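Side-chain contacts in Ketoacyl_synth_N domain-containing protein (Photorhabdus luminescens subsp. laumondii, PDB 6SMO), which belongs to the ketoacyl synthase family, probably takes part in polyketide-type chain building, and with a PKS_KS domain-containing partner encloses a bound polyketone: residues Gly126-Val129 with Ala130-Trp133; Phe134-Ala137 with Leu138-Gln141. One frame throughout, in Å; residues are numbered along the deposited sequence.

Interaction 1: residues Gly126-Val129 with Ala130-Trp133; sequences GPYV and ATAW. With LKZ (3,5,7,9,11-pentakis(oxidanylidene)dodecanal), chain H.
Tyr128 O takes the main backbone bond of this short, weakly bonded helical turn: Ala132 N donates to it over 2.9 Å with an N-H...O angle of 150°. Thr131 N also reaches Tyr128 O, weakly, at 3.5 Å. A water takes the hydrogen of Ala130 N (2.7 Å) and gives a weak bond back to Gly126 O, tying the loop to the start of the turn.

Side-chain packing is light. Thr131 OG1, turned between its backbone N and carbonyl carbon (chi1 44°), comes up to the rim of the Tyr128 ring, 4.1 Å from CD1. The far end of the tyrosine is occupied by its hydroxyl's hydrogen bond to Lys65.

Along the polyketone, Val129 CG1 comes within 3.9 Å of LKZ O24. Trp133 meets the ligand with a ring edge, CE3 lying 3.4 Å from O22, while Trp107 packs edge-to-face with the same indole.

The turn follows helix 111-116, whose Glu113 is hydrogen-bonded to Gly126 N, and leads on toward helix 137-146. Leu233 and Met137 of the PKS_KS domain-containing chain pack on Ala130 and Trp133, placing helix 129-132 at the subunit interface.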
ATOM      1  N   GLY C 126     -17.277 -10.960   8.126  1.00 46.75           N
ATOM      2  CA  GLY C 126     -16.996 -10.282   9.407  1.00 46.01           C
ATOM      3  C   GLY C 126     -16.172  -9.013   9.207  1.00 44.56           C
ATOM      4  O   GLY C 126     -15.945  -8.589   8.076  1.00 44.39           O
ATOM      5  N   PRO C 127     -15.693  -8.378  10.302  1.00 43.33           N
ATOM      6  CA  PRO C 127     -15.055  -7.062  10.221  1.00 42.37           C
ATOM      7  C   PRO C 127     -13.540  -7.035   9.953  1.00 41.18           C
ATOM      8  O   PRO C 127     -13.008  -5.945   9.841  1.00 40.92           O
ATOM      9  CB  PRO C 127     -15.333  -6.508  11.626  1.00 42.46           C
ATOM     10  CG  PRO C 127     -15.253  -7.727  12.523  1.00 42.83           C
ATOM     11  CD  PRO C 127     -15.776  -8.876  11.684  1.00 43.19           C
ATOM     12  N   TYR C 128     -12.887  -8.199   9.849  1.00 40.36           N
ATOM     13  CA  TYR C 128     -11.414  -8.325   9.670  1.00 39.82           C
ATOM     14  C   TYR C 128     -11.055  -8.527   8.193  1.00 38.51           C
ATOM     15  O   TYR C 128      -9.856  -8.689   7.896  1.00 37.55           O
ATOM     16  CB  TYR C 128     -10.861  -9.457  10.540  1.00 40.31           C
ATOM     17  CG  TYR C 128     -10.769  -9.113  12.004  1.00 41.33           C
ATOM     18  CD1 TYR C 128      -9.945  -8.089  12.443  1.00 41.67           C
ATOM     19  CD2 TYR C 128     -11.508  -9.803  12.951  1.00 42.13           C
ATOM     20  CE1 TYR C 128      -9.855  -7.758  13.785  1.00 42.28           C
ATOM     21  CE2 TYR C 128     -11.428  -9.487  14.298  1.00 42.85           C
ATOM     22  CZ  TYR C 128     -10.599  -8.461  14.716  1.00 42.93           C
ATOM     23  OH  TYR C 128     -10.512  -8.142  16.039  1.00 43.62           O
ATOM     24  N   VAL C 129     -12.044  -8.491   7.294  1.00 37.97           N
ATOM     25  CA  VAL C 129     -11.836  -8.575   5.816  1.00 37.75           C
ATOM     26  C   VAL C 129     -11.123  -7.297   5.348  1.00 37.39           C
ATOM     27  O   VAL C 129     -10.394  -7.367   4.340  1.00 37.81           O
ATOM     28  CB  VAL C 129     -13.167  -8.798   5.068  1.00 37.72           C
ATOM     29  CG1 VAL C 129     -12.995  -8.768   3.556  1.00 37.28           C
ATOM     30  CG2 VAL C 129     -13.839 -10.094   5.494  1.00 38.11           C
ATOM     31  N   ALA C 130     -11.398  -6.187   6.023  1.00 37.31           N
ATOM     32  CA  ALA C 130     -10.847  -4.845   5.739  1.00 37.15           C
ATOM     33  C   ALA C 130      -9.349  -4.742   6.035  1.00 36.67           C
ATOM     34  O   ALA C 130      -8.700  -3.895   5.441  1.00 36.46           O
ATOM     35  CB  ALA C 130     -11.643  -3.798   6.464  1.00 37.34           C
ATOM     36  N   THR C 131      -8.846  -5.488   7.007  1.00 36.52           N
ATOM     37  CA  THR C 131      -7.407  -5.374   7.322  1.00 36.37           C
ATOM     38  C   THR C 131      -6.625  -6.621   6.932  1.00 36.21           C
ATOM     39  O   THR C 131      -5.449  -6.495   6.729  1.00 36.80           O
ATOM     40  CB  THR C 131      -7.211  -5.052   8.801  1.00 36.86           C
ATOM     41  OG1 THR C 131      -8.104  -5.906   9.505  1.00 37.37           O
ATOM     42  CG2 THR C 131      -7.556  -3.620   9.122  1.00 36.97           C
ATOM     43  N   ALA C 132      -7.253  -7.782   6.878  1.00 35.80           N
ATOM     44  CA  ALA C 132      -6.521  -9.027   6.579  1.00 36.03           C
ATOM     45  C   ALA C 132      -6.027  -9.147   5.136  1.00 35.87           C
ATOM     46  O   ALA C 132      -4.949  -9.663   4.933  1.00 36.28           O
ATOM     47  CB  ALA C 132      -7.364 -10.203   6.983  1.00 36.16           C
ATOM     48  N   TRP C 133      -6.860  -8.801   4.168  1.00 35.99           N
ATOM     49  CA  TRP C 133      -6.523  -8.999   2.739  1.00 36.15           C
ATOM     50  C   TRP C 133      -5.473  -8.049   2.162  1.00 35.22           C
ATOM     51  O   TRP C 133      -4.577  -8.531   1.501  1.00 35.11           O
ATOM     52  CB  TRP C 133      -7.794  -9.049   1.892  1.00 36.75           C
ATOM     53  CG  TRP C 133      -7.511  -9.011   0.424  1.00 37.49           C
ATOM     54  CD1 TRP C 133      -7.274 -10.071  -0.393  1.00 37.97           C
ATOM     55  CD2 TRP C 133      -7.416  -7.843  -0.402  1.00 37.82           C
ATOM     56  NE1 TRP C 133      -7.028  -9.645  -1.661  1.00 38.17           N
ATOM     57  CE2 TRP C 133      -7.118  -8.284  -1.701  1.00 38.29           C
ATOM     58  CE3 TRP C 133      -7.558  -6.477  -0.179  1.00 38.08           C
ATOM     59  CZ2 TRP C 133      -6.954  -7.405  -2.766  1.00 38.48           C
ATOM     60  CZ3 TRP C 133      -7.388  -5.611  -1.230  1.00 38.32           C
ATOM     61  CH2 TRP C 133      -7.096  -6.067  -2.505  1.00 38.22           C
TER
HETATM   62  C4  LKZ H 501     -11.230  -4.103   1.703  1.00 56.67           C
HETATM   63  C5  LKZ H 501      -9.730  -3.985   1.802  1.00 55.90           C
HETATM   64  C6  LKZ H 501      -9.070  -2.800   1.090  1.00 54.13           C
HETATM   65  C7  LKZ H 501      -8.543  -1.838   2.132  1.00 53.98           C
HETATM   66  C8  LKZ H 501      -7.753  -0.599   1.694  1.00 53.57           C
HETATM   67  C10 LKZ H 501      -8.425   3.652   4.662  1.00 50.39           C
HETATM   68  C22 LKZ H 501     -11.545  -5.116   0.621  1.00 57.45           C
HETATM   69  C11 LKZ H 501      -8.869   4.328   3.389  1.00 49.00           C
HETATM   70  O19 LKZ H 501     -10.016   4.697   3.211  1.00 50.76           O
HETATM   71  C3  LKZ H 501      -7.641   2.449   4.172  1.00 51.25           C
HETATM   72  O23 LKZ H 501      -6.503   2.254   4.560  1.00 51.50           O
HETATM   73  C2  LKZ H 501      -8.289   1.584   3.083  1.00 52.69           C
HETATM   74  C9  LKZ H 501      -7.539   0.257   2.945  1.00 53.28           C
HETATM   75  O20 LKZ H 501      -6.845  -0.167   3.848  1.00 54.56           O
HETATM   76  O21 LKZ H 501      -8.795  -2.027   3.302  1.00 53.48           O
HETATM   77  O22 LKZ H 501      -9.088  -4.829   2.408  1.00 56.92           O
HETATM   78  O24 LKZ H 501     -11.772  -6.291   0.870  1.00 58.84           O
HETATM   79  C23 LKZ H 501     -11.568  -4.579  -0.797  1.00 57.56           C
HETATM   80  O   HOH W   1     -13.936  -6.078   6.937  1.00 31.08           O

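Interaction 2: residues Phe134-Ala137 with Leu138-Gln141; sequences FPAA and LQGQ. With LKZ (3,5,7,9,11-pentakis(oxidanylidene)dodecanal), chain H.
Ala137 and Gln141 are joined by the i to i+4 bond that opens helix 137-146: Gln141 N donates to Ala137 O over 2.9 Å, with an N-H...O angle of 156°. A type I beta turn from Phe134 to Ala137 leads into it, closed by Ala137 N bonding Phe134 O at 3.2 Å. Ala136 stands at the N-cap position, and its carbonyl oxygen is hydrogen-bonded to Ser429 OG of the PKS_KS domain-containing chain.

In van der Waals contact, Gln141 CG packs on Ala137 O. Gln139 stretches out from CG (chi2 -170°) and runs back along the turn: CG is 3.7 Å from Ala136 O, and OE1 is 3.7 Å from Ala136 CB. That amide oxygen is hydrogen-bonded to Thr154 OG1, which fixes the end of the side chain.

The Phe134 ring lies between backbone and ligand. With CG between the backbone N and the carbonyl carbon (chi1 79°), it folds back under its own turn, where Ala137 N stands over the ring centre, 3.9 Å above the plane. On the opposite face LKZ O20 sits toward the rim, 3.3 Å from CE2, so the phenyl forms part of the pocket wall.

Helix 137-146 starts here against helix 68-84, with Ala137 on Phe69 and Leu138 on Ser70. Val100 of strand 96-101 meets Leu138 and Gln139, while Thr154 of strand 154-155 packs on Pro135 and Ala136.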
ATOM      1  N   PHE C 134      -5.534  -6.763   2.475  1.00 34.73           N
ATOM      2  CA  PHE C 134      -4.658  -5.806   1.755  1.00 34.64           C
ATOM      3  C   PHE C 134      -3.174  -6.068   1.985  1.00 34.78           C
ATOM      4  O   PHE C 134      -2.780  -6.434   3.063  1.00 35.89           O
ATOM      5  CB  PHE C 134      -5.149  -4.362   1.881  1.00 34.26           C
ATOM      6  CG  PHE C 134      -4.835  -3.656   3.169  1.00 34.12           C
ATOM      7  CD1 PHE C 134      -5.142  -4.224   4.384  1.00 34.21           C
ATOM      8  CD2 PHE C 134      -4.260  -2.404   3.161  1.00 33.97           C
ATOM      9  CE1 PHE C 134      -4.862  -3.558   5.560  1.00 34.35           C
ATOM     10  CE2 PHE C 134      -3.976  -1.746   4.339  1.00 33.90           C
ATOM     11  CZ  PHE C 134      -4.273  -2.327   5.536  1.00 34.26           C
ATOM     12  N   PRO C 135      -2.321  -5.806   0.977  1.00 34.27           N
ATOM     13  CA  PRO C 135      -0.893  -6.036   1.065  1.00 34.20           C
ATOM     14  C   PRO C 135      -0.175  -5.225   2.153  1.00 34.32           C
ATOM     15  O   PRO C 135       0.747  -5.724   2.721  1.00 35.03           O
ATOM     16  CB  PRO C 135      -0.401  -5.589  -0.307  1.00 33.93           C
ATOM     17  CG  PRO C 135      -1.574  -5.737  -1.195  1.00 33.72           C
ATOM     18  CD  PRO C 135      -2.711  -5.299  -0.321  1.00 33.84           C
ATOM     19  N   ALA C 136      -0.698  -4.054   2.516  1.00 34.10           N
ATOM     20  CA  ALA C 136      -0.095  -3.143   3.516  1.00 33.89           C
ATOM     21  C   ALA C 136      -0.423  -3.536   4.957  1.00 33.93           C
ATOM     22  O   ALA C 136      -0.154  -2.740   5.825  1.00 33.88           O
ATOM     23  CB  ALA C 136      -0.503  -1.731   3.238  1.00 33.99           C
ATOM     24  N   ALA C 137      -1.052  -4.692   5.098  1.00 33.92           N
ATOM     25  CA  ALA C 137      -1.427  -5.276   6.390  1.00 33.94           C
ATOM     26  C   ALA C 137      -0.162  -5.627   7.156  1.00 33.72           C
ATOM     27  O   ALA C 137      -0.114  -5.361   8.336  1.00 34.25           O
ATOM     28  CB  ALA C 137      -2.254  -6.497   6.115  1.00 34.03           C
ATOM     29  N   LEU C 138       0.830  -6.167   6.459  1.00 33.33           N
ATOM     30  CA  LEU C 138       2.074  -6.649   7.103  1.00 33.26           C
ATOM     31  C   LEU C 138       2.822  -5.503   7.769  1.00 33.34           C
ATOM     32  O   LEU C 138       3.220  -5.672   8.900  1.00 33.67           O
ATOM     33  CB  LEU C 138       2.944  -7.346   6.053  1.00 33.11           C
ATOM     34  CG  LEU C 138       4.191  -8.070   6.559  1.00 33.20           C
ATOM     35  CD1 LEU C 138       3.943  -8.749   7.883  1.00 33.38           C
ATOM     36  CD2 LEU C 138       4.675  -9.077   5.552  1.00 33.14           C
ATOM     37  N   GLN C 139       2.943  -4.375   7.087  1.00 33.04           N
ATOM     38  CA  GLN C 139       3.693  -3.228   7.638  1.00 33.12           C
ATOM     39  C   GLN C 139       3.008  -2.727   8.904  1.00 33.19           C
ATOM     40  O   GLN C 139       3.724  -2.434   9.829  1.00 33.84           O
ATOM     41  CB  GLN C 139       3.968  -2.192   6.545  1.00 32.75           C
ATOM     42  CG  GLN C 139       3.058  -0.978   6.524  1.00 32.66           C
ATOM     43  CD  GLN C 139       3.300  -0.192   5.281  1.00 32.54           C
ATOM     44  OE1 GLN C 139       2.810  -0.537   4.235  1.00 32.41           O
ATOM     45  NE2 GLN C 139       4.087   0.848   5.384  1.00 33.17           N
ATOM     46  N   GLY C 140       1.680  -2.648   8.909  1.00 33.14           N
ATOM     47  CA  GLY C 140       0.901  -2.189  10.060  1.00 33.36           C
ATOM     48  C   GLY C 140       0.972  -3.157  11.209  1.00 33.81           C
ATOM     49  O   GLY C 140       1.053  -2.711  12.329  1.00 34.25           O
ATOM     50  N   GLN C 141       0.900  -4.447  10.908  1.00 34.07           N
ATOM     51  CA  GLN C 141       0.950  -5.502  11.938  1.00 34.56           C
ATOM     52  C   GLN C 141       2.313  -5.481  12.622  1.00 34.79           C
ATOM     53  O   GLN C 141       2.353  -5.788  13.789  1.00 35.26           O
ATOM     54  CB  GLN C 141       0.585  -6.861  11.345  1.00 34.70           C
ATOM     55  CG  GLN C 141      -0.892  -7.033  11.046  1.00 34.61           C
ATOM     56  CD  GLN C 141      -1.825  -6.677  12.175  1.00 34.91           C
ATOM     57  OE1 GLN C 141      -1.426  -6.488  13.313  1.00 35.67           O
ATOM     58  NE2 GLN C 141      -3.097  -6.579  11.861  1.00 34.48           N
TER
HETATM   59  C4  LKZ H 501     -11.230  -4.103   1.703  1.00 56.67           C
HETATM   60  C5  LKZ H 501      -9.730  -3.985   1.802  1.00 55.90           C
HETATM   61  C6  LKZ H 501      -9.070  -2.800   1.090  1.00 54.13           C
HETATM   62  C7  LKZ H 501      -8.543  -1.838   2.132  1.00 53.98           C
HETATM   63  C8  LKZ H 501      -7.753  -0.599   1.694  1.00 53.57           C
HETATM   64  C10 LKZ H 501      -8.425   3.652   4.662  1.00 50.39           C
HETATM   65  C22 LKZ H 501     -11.545  -5.116   0.621  1.00 57.45           C
HETATM   66  C11 LKZ H 501      -8.869   4.328   3.389  1.00 49.00           C
HETATM   67  O19 LKZ H 501     -10.016   4.697   3.211  1.00 50.76           O
HETATM   68  C3  LKZ H 501      -7.641   2.449   4.172  1.00 51.25           C
HETATM   69  O23 LKZ H 501      -6.503   2.254   4.560  1.00 51.50           O
HETATM   70  C2  LKZ H 501      -8.289   1.584   3.083  1.00 52.69           C
HETATM   71  C9  LKZ H 501      -7.539   0.257   2.945  1.00 53.28           C
HETATM   72  O20 LKZ H 501      -6.845  -0.167   3.848  1.00 54.56           O
HETATM   73  O21 LKZ H 501      -8.795  -2.027   3.302  1.00 53.48           O
HETATM   74  O22 LKZ H 501      -9.088  -4.829   2.408  1.00 56.92           O
HETATM   75  O24 LKZ H 501     -11.772  -6.291   0.870  1.00 58.84           O
HETATM   76  C23 LKZ H 501     -11.568  -4.579  -0.797  1.00 57.56           C

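How the interactions relate
Interactions 1 and 2 are consecutive steps of one chain path, their centres about 11 Å apart, and both are buried. They meet where Thr131 O packs against Ala137 CB at 3.3 Å. The 126-133 stretch lies farther from the middle of the chain, about 24 Å from its centre against 15 Å; its weak helical turn uses a water, and it faces the ligand with an indole edge and a valine methyl. The 134-141 stretch turns inward to the sheet strands, begins a regular helix and offers a phenyl face instead. The ligand is also hydrogen-bonded to Phe428 N of the PKS_KS domain-containing chain, so two subunits contribute to the polyketone pocket.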